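PDB 5ICQ: methylocystis parvus OBBP MbnE from Methylocystis parvus OBBP, which probably binds the copper-chelating peptide methanobactin in the periplasm and takes part in its transport, as a family 5 extracellular solute-binding protein. Local coordinates for residues A[35-40]-A[118-124]; A[125-131]-A[180-186]; A[337-342]-A[424-430]. All blocks are in the same frame, centred on the assembly; numbering follows the deposited sequence. Where two conformers were deposited one is given.

Interaction 1: A[35-40]-A[118-124]; sequences SHGLAM and IDIDPAR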
loop_
_atom_site.group_PDB
_atom_site.type_symbol
_atom_site.label_atom_id
_atom_site.label_comp_id
_atom_site.label_asym_id
_atom_site.label_seq_id
_atom_site.Cartn_x
_atom_site.Cartn_y
_atom_site.Cartn_z
ATOM N N SER A 35 25.190 -2.967 -10.562
ATOM C CA SER A 35 25.953 -1.752 -10.268
ATOM C C SER A 35 25.217 -0.470 -10.698
ATOM O O SER A 35 25.483 0.611 -10.179
ATOM C CB SER A 35 27.322 -1.817 -10.942
ATOM O OG SER A 35 28.149 -0.753 -10.511
ATOM N N HIS A 36 24.296 -0.593 -11.655
ATOM C CA HIS A 36 23.471 0.526 -12.097
ATOM C C HIS A 36 21.986 0.233 -11.935
ATOM O O HIS A 36 21.147 0.904 -12.543
ATOM C CB HIS A 36 23.789 0.891 -13.543
ATOM C CG HIS A 36 25.137 1.512 -13.708
ATOM N ND1 HIS A 36 26.289 0.766 -13.838
ATOM C CD2 HIS A 36 25.524 2.810 -13.733
ATOM C CE1 HIS A 36 27.324 1.578 -13.952
ATOM N NE2 HIS A 36 26.888 2.822 -13.894
ATOM N N GLY A 37 21.654 -0.760 -11.130
ATOM C CA GLY A 37 20.286 -1.136 -10.856
ATOM C C GLY A 37 20.279 -2.033 -9.641
ATOM O O GLY A 37 21.247 -2.762 -9.392
ATOM N N LEU A 38 19.204 -1.984 -8.869
ATOM C CA LEU A 38 19.090 -2.782 -7.657
ATOM C C LEU A 38 17.654 -3.278 -7.570
ATOM O O LEU A 38 16.742 -2.474 -7.346
ATOM C CB LEU A 38 19.457 -1.957 -6.426
ATOM C CG LEU A 38 19.326 -2.669 -5.082
ATOM C CD1 LEU A 38 20.169 -3.918 -5.077
ATOM C CD2 LEU A 38 19.734 -1.730 -3.952
ATOM N N ALA A 39 17.452 -4.583 -7.763
ATOM C CA ALA A 39 16.148 -5.208 -7.569
ATOM C C ALA A 39 16.106 -5.866 -6.198
ATOM O O ALA A 39 17.104 -6.437 -5.747
ATOM C CB ALA A 39 15.862 -6.259 -8.646
ATOM N N MET A 40 14.941 -5.798 -5.540
ATOM C CA MET A 40 14.813 -6.448 -4.239
ATOM C C MET A 40 15.100 -7.941 -4.352
ATOM O O MET A 40 15.821 -8.508 -3.517
ATOM C CB MET A 40 13.415 -6.217 -3.652
ATOM C CG MET A 40 13.211 -6.890 -2.288
ATOM S SD MET A 40 14.468 -6.352 -1.078
ATOM C CE MET A 40 14.424 -7.707 0.100
ATOM N N ILE A 118 26.028 2.107 -7.705
ATOM C CA ILE A 118 26.096 1.530 -6.372
ATOM C C ILE A 118 27.127 0.409 -6.353
ATOM O O ILE A 118 27.417 -0.234 -7.367
ATOM C CB ILE A 118 24.729 1.006 -5.875
ATOM C CG1 ILE A 118 24.193 -0.089 -6.798
ATOM C CG2 ILE A 118 23.716 2.141 -5.759
ATOM C CD1 ILE A 118 23.096 -0.901 -6.161
ATOM N N ASP A 119 27.719 0.213 -5.176
ATOM C CA ASP A 119 28.592 -0.920 -4.890
ATOM C C ASP A 119 27.924 -1.735 -3.797
ATOM O O ASP A 119 27.764 -1.249 -2.676
ATOM C CB ASP A 119 29.979 -0.482 -4.422
ATOM C CG ASP A 119 30.823 0.076 -5.539
ATOM O OD1 ASP A 119 31.805 0.782 -5.231
ATOM O OD2 ASP A 119 30.506 -0.189 -6.719
ATOM N N ILE A 120 27.539 -2.967 -4.113
ATOM C CA ILE A 120 26.836 -3.801 -3.149
ATOM C C ILE A 120 27.251 -5.246 -3.368
ATOM O O ILE A 120 27.553 -5.658 -4.492
ATOM C CB ILE A 120 25.306 -3.603 -3.271
ATOM C CG1 ILE A 120 24.571 -4.233 -2.091
ATOM C CG2 ILE A 120 24.797 -4.134 -4.610
ATOM C CD1 ILE A 120 23.064 -3.920 -2.080
ATOM N N ASP A 121 27.304 -6.007 -2.278
ATOM C CA ASP A 121 27.640 -7.418 -2.374
ATOM C C ASP A 121 26.370 -8.258 -2.398
ATOM O O ASP A 121 25.305 -7.803 -1.974
ATOM C CB ASP A 121 28.541 -7.838 -1.202
ATOM C CG ASP A 121 27.897 -7.614 0.152
ATOM O OD1 ASP A 121 27.050 -6.705 0.275
ATOM O OD2 ASP A 121 28.244 -8.346 1.106
ATOM N N PRO A 122 26.434 -9.488 -2.914
ATOM C CA PRO A 122 25.216 -10.318 -2.956
ATOM C C PRO A 122 24.606 -10.588 -1.590
ATOM O O PRO A 122 23.376 -10.696 -1.483
ATOM C CB PRO A 122 25.701 -11.609 -3.628
ATOM C CG PRO A 122 26.841 -11.159 -4.496
ATOM C CD PRO A 122 27.531 -10.075 -3.707
ATOM N N ALA A 123 25.420 -10.690 -0.538
ATOM C CA ALA A 123 24.900 -10.928 0.803
ATOM C C ALA A 123 24.345 -9.669 1.456
ATOM O O ALA A 123 23.748 -9.764 2.533
ATOM C CB ALA A 123 25.991 -11.527 1.697
ATOM N N ARG A 124 24.538 -8.501 0.837
ATOM C CA ARG A 124 23.987 -7.235 1.320
ATOM C C ARG A 124 24.454 -6.928 2.744
ATOM O O ARG A 124 23.672 -6.563 3.624
ATOM C CB ARG A 124 22.459 -7.229 1.204
ATOM C CG ARG A 124 22.021 -7.381 -0.253
ATOM C CD ARG A 124 20.534 -7.101 -0.513
ATOM N NE ARG A 124 20.281 -7.199 -1.950
ATOM C CZ ARG A 124 19.082 -7.274 -2.519
ATOM N NH1 ARG A 124 17.975 -7.248 -1.782
ATOM N NH2 ARG A 124 18.994 -7.382 -3.839
#
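Ser-35, Leu-38 and Met-40 lie along the end of strand 109-120 and the type I beta turn, Asp-121 to Arg-124, that follows it; through strand 38-39 they join an antiparallel sheet. Two kinds of polar contact hold the pair. At one end Ile-118 N gives Ser-35 O a nearly straight hydrogen bond (2.9 Å, 164° at the hydrogen), and Ser-35 OG returns a longer one to Ile-118 O at 3.3 Å. At the other end the guanidinium of Arg-124 binds two consecutive carbonyls near its edge by bent bonds: NH2 donates to Ala-39 O at 2.8 Å (136° at the hydrogen), in the plane of that carbonyl, and NH1 to Met-40 O at 3.0 Å. The chain of Arg-124 is extended from CG to NE (chi3 176°), which carries the group across from the turn. NH1 also donates to Arg-191 O, so a third carbonyl fixes its rotation. An alanine here removes the guanidinium, and the carbonyls of Ala-39, Met-40 and Arg-191 would probably be left short of a donor, with the end of segment 35-40 less tied to the turn. Apolar contacts fill the middle: Leu-38 CB meets Ile-118 CD1, in one of two modelled conformers, at 3.8 Å, and Leu-38 CD1 meets Ile-120 CD1 at 4.2 Å, the side chains crossing nearly perpendicularly. Leu-195 of helix 193-198 touches Leu-38, Met-40 and Arg-124. Finally, Met-40 SD lies 3.7 Å from Arg-124 NH1.

Interaction 2: A[125-131]-A[180-186]; sequences TRVTFHL and RVAYDLT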
loop_
_atom_site.group_PDB
_atom_site.type_symbol
_atom_site.label_atom_id
_atom_site.label_comp_id
_atom_site.label_asym_id
_atom_site.label_seq_id
_atom_site.Cartn_x
_atom_site.Cartn_y
_atom_site.Cartn_z
ATOM N N THR A 125 25.759 -7.075 2.960
ATOM C CA THR A 125 26.389 -6.654 4.202
ATOM C C THR A 125 26.924 -5.226 4.136
ATOM O O THR A 125 27.241 -4.655 5.188
ATOM C CB THR A 125 27.538 -7.612 4.566
ATOM O OG1 THR A 125 28.493 -7.639 3.497
ATOM C CG2 THR A 125 27.011 -9.029 4.793
ATOM N N ARG A 126 27.032 -4.652 2.932
ATOM C CA ARG A 126 27.572 -3.321 2.644
ATOM C C ARG A 126 26.876 -2.742 1.437
ATOM O O ARG A 126 26.608 -3.461 0.472
ATOM C CB ARG A 126 29.039 -3.336 2.240
ATOM C CG ARG A 126 29.997 -2.782 3.207
ATOM C CD ARG A 126 29.998 -3.691 4.367
ATOM N NE ARG A 126 30.940 -3.414 5.422
ATOM C CZ ARG A 126 30.647 -3.492 6.731
ATOM N NH1 ARG A 126 29.374 -3.711 7.076
ATOM N NH2 ARG A 126 31.599 -3.256 7.601
ATOM N N VAL A 127 26.766 -1.419 1.419
ATOM C CA VAL A 127 26.409 -0.716 0.194
ATOM C C VAL A 127 27.063 0.659 0.193
ATOM O O VAL A 127 27.002 1.384 1.191
ATOM C CB VAL A 127 24.881 -0.615 0.024
ATOM C CG1 VAL A 127 24.220 0.065 1.232
ATOM C CG2 VAL A 127 24.538 0.095 -1.281
ATOM N N THR A 128 27.712 1.003 -0.916
ATOM C CA THR A 128 28.258 2.336 -1.137
ATOM C C THR A 128 27.557 2.973 -2.327
ATOM O O THR A 128 27.423 2.349 -3.386
ATOM C CB THR A 128 29.771 2.300 -1.380
ATOM O OG1 THR A 128 30.431 1.802 -0.209
ATOM C CG2 THR A 128 30.298 3.705 -1.689
ATOM N N PHE A 129 27.115 4.211 -2.150
ATOM C CA PHE A 129 26.499 4.985 -3.218
ATOM C C PHE A 129 27.528 5.947 -3.790
ATOM O O PHE A 129 28.172 6.685 -3.038
ATOM C CB PHE A 129 25.288 5.755 -2.699
ATOM C CG PHE A 129 24.185 4.868 -2.209
ATOM C CD1 PHE A 129 23.233 4.381 -3.090
ATOM C CD2 PHE A 129 24.098 4.523 -0.871
ATOM C CE1 PHE A 129 22.194 3.552 -2.642
ATOM C CE2 PHE A 129 23.070 3.698 -0.413
ATOM C CZ PHE A 129 22.118 3.211 -1.301
ATOM N N HIS A 130 27.685 5.929 -5.110
ATOM C CA HIS A 130 28.518 6.897 -5.820
ATOM C C HIS A 130 27.614 8.013 -6.328
ATOM O O HIS A 130 26.788 7.788 -7.215
ATOM C CB HIS A 130 29.254 6.242 -6.986
ATOM C CG HIS A 130 30.343 5.307 -6.578
ATOM N ND1 HIS A 130 30.099 4.115 -5.933
ATOM C CD2 HIS A 130 31.685 5.379 -6.745
ATOM C CE1 HIS A 130 31.244 3.497 -5.709
ATOM N NE2 HIS A 130 32.222 4.239 -6.197
ATOM N N LEU A 131 27.788 9.221 -5.786
ATOM C CA LEU A 131 26.900 10.328 -6.119
ATOM C C LEU A 131 27.237 10.929 -7.477
ATOM O O LEU A 131 28.406 11.025 -7.859
ATOM C CB LEU A 131 26.979 11.414 -5.045
ATOM C CG LEU A 131 26.797 10.928 -3.607
ATOM C CD1 LEU A 131 26.859 12.099 -2.636
ATOM C CD2 LEU A 131 25.488 10.188 -3.481
ATOM N N ARG A 180 31.026 9.802 -2.260
ATOM C CA ARG A 180 30.700 8.429 -1.909
ATOM C C ARG A 180 30.115 8.386 -0.505
ATOM O O ARG A 180 30.618 9.057 0.398
ATOM C CB ARG A 180 31.943 7.528 -1.973
ATOM C CG ARG A 180 32.359 7.103 -3.368
ATOM C CD ARG A 180 33.698 6.371 -3.322
ATOM N NE ARG A 180 34.046 5.750 -4.595
ATOM C CZ ARG A 180 34.589 6.390 -5.628
ATOM N NH1 ARG A 180 34.849 7.687 -5.549
ATOM N NH2 ARG A 180 34.872 5.732 -6.744
ATOM N N VAL A 181 29.056 7.597 -0.326
ATOM C CA VAL A 181 28.475 7.317 0.984
ATOM C C VAL A 181 28.519 5.809 1.196
ATOM O O VAL A 181 27.903 5.056 0.429
ATOM C CB VAL A 181 27.032 7.830 1.102
ATOM C CG1 VAL A 181 26.480 7.524 2.496
ATOM C CG2 VAL A 181 26.967 9.319 0.792
ATOM N N ALA A 182 29.230 5.372 2.238
ATOM C CA ALA A 182 29.415 3.958 2.553
ATOM C C ALA A 182 28.592 3.598 3.782
ATOM O O ALA A 182 28.769 4.199 4.852
ATOM C CB ALA A 182 30.894 3.649 2.790
ATOM N N TYR A 183 27.700 2.622 3.632
ATOM C CA TYR A 183 26.911 2.098 4.742
ATOM C C TYR A 183 27.414 0.700 5.109
ATOM O O TYR A 183 27.440 -0.198 4.252
ATOM C CB TYR A 183 25.421 2.038 4.399
ATOM C CG TYR A 183 24.735 3.379 4.262
ATOM C CD1 TYR A 183 24.403 4.127 5.383
ATOM C CD2 TYR A 183 24.362 3.870 3.013
ATOM C CE1 TYR A 183 23.755 5.341 5.268
ATOM C CE2 TYR A 183 23.708 5.089 2.889
ATOM C CZ TYR A 183 23.404 5.817 4.018
ATOM O OH TYR A 183 22.757 7.028 3.890
ATOM N N ASP A 184 27.804 0.531 6.377
ATOM C CA ASP A 184 28.165 -0.750 6.976
ATOM C C ASP A 184 26.924 -1.457 7.507
ATOM O O ASP A 184 26.305 -0.995 8.469
ATOM C CB ASP A 184 29.205 -0.462 8.059
ATOM C CG ASP A 184 29.496 -1.648 8.995
ATOM O OD1 ASP A 184 28.710 -2.575 9.156
ATOM O OD2 ASP A 184 30.610 -1.664 9.555
ATOM N N LEU A 185 26.583 -2.607 6.908
ATOM C CA LEU A 185 25.452 -3.410 7.367
ATOM C C LEU A 185 25.888 -4.784 7.886
ATOM O O LEU A 185 25.099 -5.724 7.849
ATOM C CB LEU A 185 24.414 -3.582 6.252
ATOM C CG LEU A 185 24.076 -2.363 5.383
ATOM C CD1 LEU A 185 23.055 -2.732 4.297
ATOM C CD2 LEU A 185 23.569 -1.239 6.244
ATOM N N THR A 186 27.129 -4.943 8.359
ATOM C CA THR A 186 27.548 -6.260 8.849
ATOM C C THR A 186 26.709 -6.702 10.040
ATOM O O THR A 186 26.476 -5.930 10.975
ATOM C CB THR A 186 29.028 -6.296 9.239
ATOM O OG1 THR A 186 29.382 -5.125 9.983
ATOM C CG2 THR A 186 29.944 -6.526 8.035
HETATM O O HOH W 1 29.792 0.365 2.495
#
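An antiparallel beta ladder joins Arg-126 to His-130 with Arg-180 to Asp-184, two neighbouring strands of the six-stranded sheet; their axes approach to 4.6 Å at 169°. Val-127 with Tyr-183 and Phe-129 with Val-181 are the hydrogen-bonded pairs, each with reciprocal N-H to C=O bonds. The shortest run from Tyr-183 N to Val-127 O and from Phe-129 N to Val-181 O, both 2.8 Å. Between them Thr-128 faces Ala-182 in a non-hydrogen-bonded pair, where one water links Thr-128 OG1 to Tyr-183 O, donating to the carbonyl at 3.0 Å.

The side chains of Val-127, Phe-129, Val-181 and Tyr-183 share the buried face. Val-127 CG1 packs alongside Tyr-183 CB at 3.9 Å, while the rings of Phe-129 and Tyr-183 meet rim to rim, CE2 to CE2 at 3.6 Å, with planes at 82°; neither lies over the other. Helices 145-158 and 193-198 cover this face, Val-148 touching Val-181 and Tyr-183, and Leu-197 touching Tyr-183.

Polar groups dominate the other face. Arg-180 lays its CG over one face of the His-130 ring, a CH-pi contact. Arg-126 and Asp-184 run side by side and are modelled as a salt bridge, but NH1 of Arg-126 sits too close to the carboxylate for its details to be trusted. More secure is the Asx turn at the strand end. The carboxylate of Asp-184, with CG opposite the backbone N (chi1 168°), lies on the side of the chain leading on to Thr-186, and its OD1 takes two bonds there: Thr-186 N at 3.0 Å, nearly in line with the C-O bond, and Thr-186 OG1 at 2.8 Å, on the syn side.

Interaction 3: A[337-342]-A[424-430]; sequences RLREAF and LLAAAGC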
loop_
_atom_site.group_PDB
_atom_site.type_symbol
_atom_site.label_atom_id
_atom_site.label_comp_id
_atom_site.label_asym_id
_atom_site.label_seq_id
_atom_site.Cartn_x
_atom_site.Cartn_y
_atom_site.Cartn_z
ATOM N N ARG A 337 -11.731 -23.686 13.255
ATOM C CA ARG A 337 -12.884 -24.313 12.613
ATOM C C ARG A 337 -14.131 -23.463 12.791
ATOM O O ARG A 337 -14.952 -23.353 11.868
ATOM C CB ARG A 337 -13.123 -25.716 13.190
ATOM C CG ARG A 337 -12.037 -26.737 12.858
ATOM C CD ARG A 337 -12.207 -28.009 13.684
ATOM N NE ARG A 337 -12.054 -27.755 15.118
ATOM C CZ ARG A 337 -11.994 -28.711 16.040
ATOM N NH1 ARG A 337 -12.065 -29.990 15.678
ATOM N NH2 ARG A 337 -11.870 -28.394 17.321
ATOM N N LEU A 338 -14.299 -22.873 13.978
ATOM C CA LEU A 338 -15.419 -21.950 14.178
ATOM C C LEU A 338 -15.250 -20.683 13.347
ATOM O O LEU A 338 -16.229 -20.155 12.808
ATOM C CB LEU A 338 -15.569 -21.606 15.668
ATOM C CG LEU A 338 -16.702 -20.631 16.049
ATOM C CD1 LEU A 338 -17.292 -20.991 17.413
ATOM C CD2 LEU A 338 -16.227 -19.180 16.077
ATOM N N ARG A 339 -14.024 -20.152 13.260
ATOM C CA ARG A 339 -13.816 -18.974 12.427
ATOM C C ARG A 339 -14.144 -19.278 10.973
ATOM O O ARG A 339 -14.781 -18.462 10.294
ATOM C CB ARG A 339 -12.379 -18.454 12.559
ATOM C CG ARG A 339 -12.020 -18.120 14.014
ATOM C CD ARG A 339 -10.719 -17.322 14.154
ATOM N NE ARG A 339 -9.536 -18.064 13.690
ATOM C CZ ARG A 339 -8.680 -18.699 14.482
ATOM N NH1 ARG A 339 -8.902 -18.755 15.804
ATOM N NH2 ARG A 339 -7.616 -19.299 13.962
ATOM N N GLU A 340 -13.706 -20.440 10.473
ATOM C CA GLU A 340 -14.048 -20.824 9.102
ATOM C C GLU A 340 -15.558 -20.918 8.918
ATOM O O GLU A 340 -16.109 -20.421 7.925
ATOM C CB GLU A 340 -13.386 -22.154 8.721
ATOM C CG GLU A 340 -13.854 -22.636 7.337
ATOM C CD GLU A 340 -13.073 -23.820 6.783
ATOM O OE1 GLU A 340 -12.303 -24.456 7.528
ATOM O OE2 GLU A 340 -13.231 -24.108 5.575
ATOM N N ALA A 341 -16.248 -21.558 9.870
ATOM C CA ALA A 341 -17.699 -21.699 9.765
ATOM C C ALA A 341 -18.403 -20.345 9.752
ATOM O O ALA A 341 -19.334 -20.128 8.963
ATOM C CB ALA A 341 -18.226 -22.546 10.927
ATOM N N PHE A 342 -17.995 -19.425 10.632
ATOM C CA PHE A 342 -18.625 -18.111 10.637
ATOM C C PHE A 342 -18.385 -17.395 9.317
ATOM O O PHE A 342 -19.269 -16.688 8.812
ATOM C CB PHE A 342 -18.100 -17.259 11.794
ATOM C CG PHE A 342 -18.778 -17.514 13.109
ATOM C CD1 PHE A 342 -19.325 -18.754 13.407
ATOM C CD2 PHE A 342 -18.871 -16.494 14.056
ATOM C CE1 PHE A 342 -19.942 -18.979 14.638
ATOM C CE2 PHE A 342 -19.484 -16.711 15.282
ATOM C CZ PHE A 342 -20.019 -17.958 15.576
ATOM N N LEU A 424 -19.367 -27.924 10.587
ATOM C CA LEU A 424 -18.060 -27.527 11.103
ATOM C C LEU A 424 -18.145 -27.136 12.570
ATOM O O LEU A 424 -17.281 -27.505 13.377
ATOM C CB LEU A 424 -17.501 -26.350 10.297
ATOM C CG LEU A 424 -16.305 -26.553 9.386
ATOM C CD1 LEU A 424 -15.871 -25.211 8.822
ATOM C CD2 LEU A 424 -15.162 -27.246 10.123
ATOM N N LEU A 425 -19.157 -26.338 12.922
ATOM C CA LEU A 425 -19.330 -25.925 14.310
ATOM C C LEU A 425 -19.515 -27.131 15.222
ATOM O O LEU A 425 -18.968 -27.170 16.329
ATOM C CB LEU A 425 -20.514 -24.960 14.418
ATOM C CG LEU A 425 -20.211 -23.609 13.749
ATOM C CD1 LEU A 425 -21.470 -22.809 13.428
ATOM C CD2 LEU A 425 -19.231 -22.800 14.642
ATOM N N ALA A 426 -20.283 -28.128 14.772
ATOM C CA ALA A 426 -20.459 -29.342 15.572
ATOM C C ALA A 426 -19.119 -30.013 15.858
ATOM O O ALA A 426 -18.863 -30.455 16.985
ATOM C CB ALA A 426 -21.417 -30.304 14.858
ATOM N N ALA A 427 -18.234 -30.058 14.857
ATOM C CA ALA A 427 -16.890 -30.585 15.070
ATOM C C ALA A 427 -16.099 -29.744 16.064
ATOM O O ALA A 427 -15.254 -30.278 16.795
ATOM C CB ALA A 427 -16.151 -30.675 13.734
ATOM N N ALA A 428 -16.346 -28.439 16.116
ATOM C CA ALA A 428 -15.692 -27.602 17.112
ATOM C C ALA A 428 -16.407 -27.623 18.451
ATOM O O ALA A 428 -16.045 -26.844 19.337
ATOM C CB ALA A 428 -15.572 -26.159 16.609
ATOM N N GLY A 429 -17.405 -28.484 18.618
ATOM C CA GLY A 429 -18.093 -28.624 19.884
ATOM C C GLY A 429 -19.237 -27.666 20.123
ATOM O O GLY A 429 -19.681 -27.542 21.269
ATOM N N CYS A 430 -19.736 -26.994 19.085
ATOM C CA CYS A 430 -20.813 -26.014 19.207
ATOM C C CYS A 430 -22.056 -26.537 18.503
ATOM O O CYS A 430 -22.029 -26.766 17.287
ATOM C CB CYS A 430 -20.405 -24.672 18.600
ATOM S SG CYS A 430 -18.912 -24.050 19.304
#
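Leu-424 and Leu-425, near the end of helix 415-427, fit against helix 336-343 as two neighbouring bumps, entering two adjoining hollows that share Ala-341. The hollow for Leu-424 is lined by Arg-337 and, one turn on, Glu-340 and Ala-341. Its two methyls part inside it: CD1 lies against Glu-340 CG at 3.6 Å and also nears the backbone of Arg-337, while CD2 meets Arg-337 CB at 4.0 Å. Leu-425 enters the next hollow, between Leu-338, Ala-341 and Phe-342. There its CD2 approaches Leu-338 CG at 3.6 Å and Phe-342 CE1 at 3.9 Å. The small Ala-341 serves both hollows, its CB touching Leu-425 CG at 3.6 Å and also Leu-424 CB. The backbones come closest beside it, where Leu-338 CA and Leu-425 CA are 5.6 Å apart. Within its own helix Leu-338 sets CD2 over the centre of the Phe-342 ring, so the ring backs the hollow that Leu-425 enters.

Helix 415-427 ends in a Schellman motif with Gly-429 at C-prime (phi 86°), which turns the chain so that Cys-430 SG reaches Leu-338 CD1 at 3.9 Å. Beside it, the guanidinium of Arg-337 lays one face over Ala-427 O and Ala-428 CA. A bend at chi3 (-63°) turns the group beside the helix end, while NH2 has its salt bridge with Asp-335. No hydrogen bond crosses between the segments, NH1 of Arg-337 meeting Ala-427 O at a poor angle, so shape carries the contact.

Around it, Glu-340 pairs with Arg-395, Phe-342 meets Phe-444 of strand 442-450 edge to face and touches strand 322-326, and Cys-430 packs on strand 437-439, placing the helix pair against the eight-stranded mixed sheet.

Overall arrangement
Interactions 1 and 2 belong to one sheet, their centres 10 Å apart: strands 109-120 and 126-131 are neighbours in it, and Asp-119 N lies 2.8 Å from Thr-128 O, a probable hydrogen bond. Helix 193-198 touches side chains of both. Interaction 3 lies beside a different sheet, about 49 and 53 Å away between centres. The chemistry follows place. Interaction 1 is largely buried and combines backbone carbonyls bound by an arginine with an aliphatic middle; interaction 2 is half core and half surface, with aromatic and aliphatic groups on one face and mostly polar and charged ones on the other; interaction 3 joins two helices by buried apolar packing, with Arg-337 at its exposed edge.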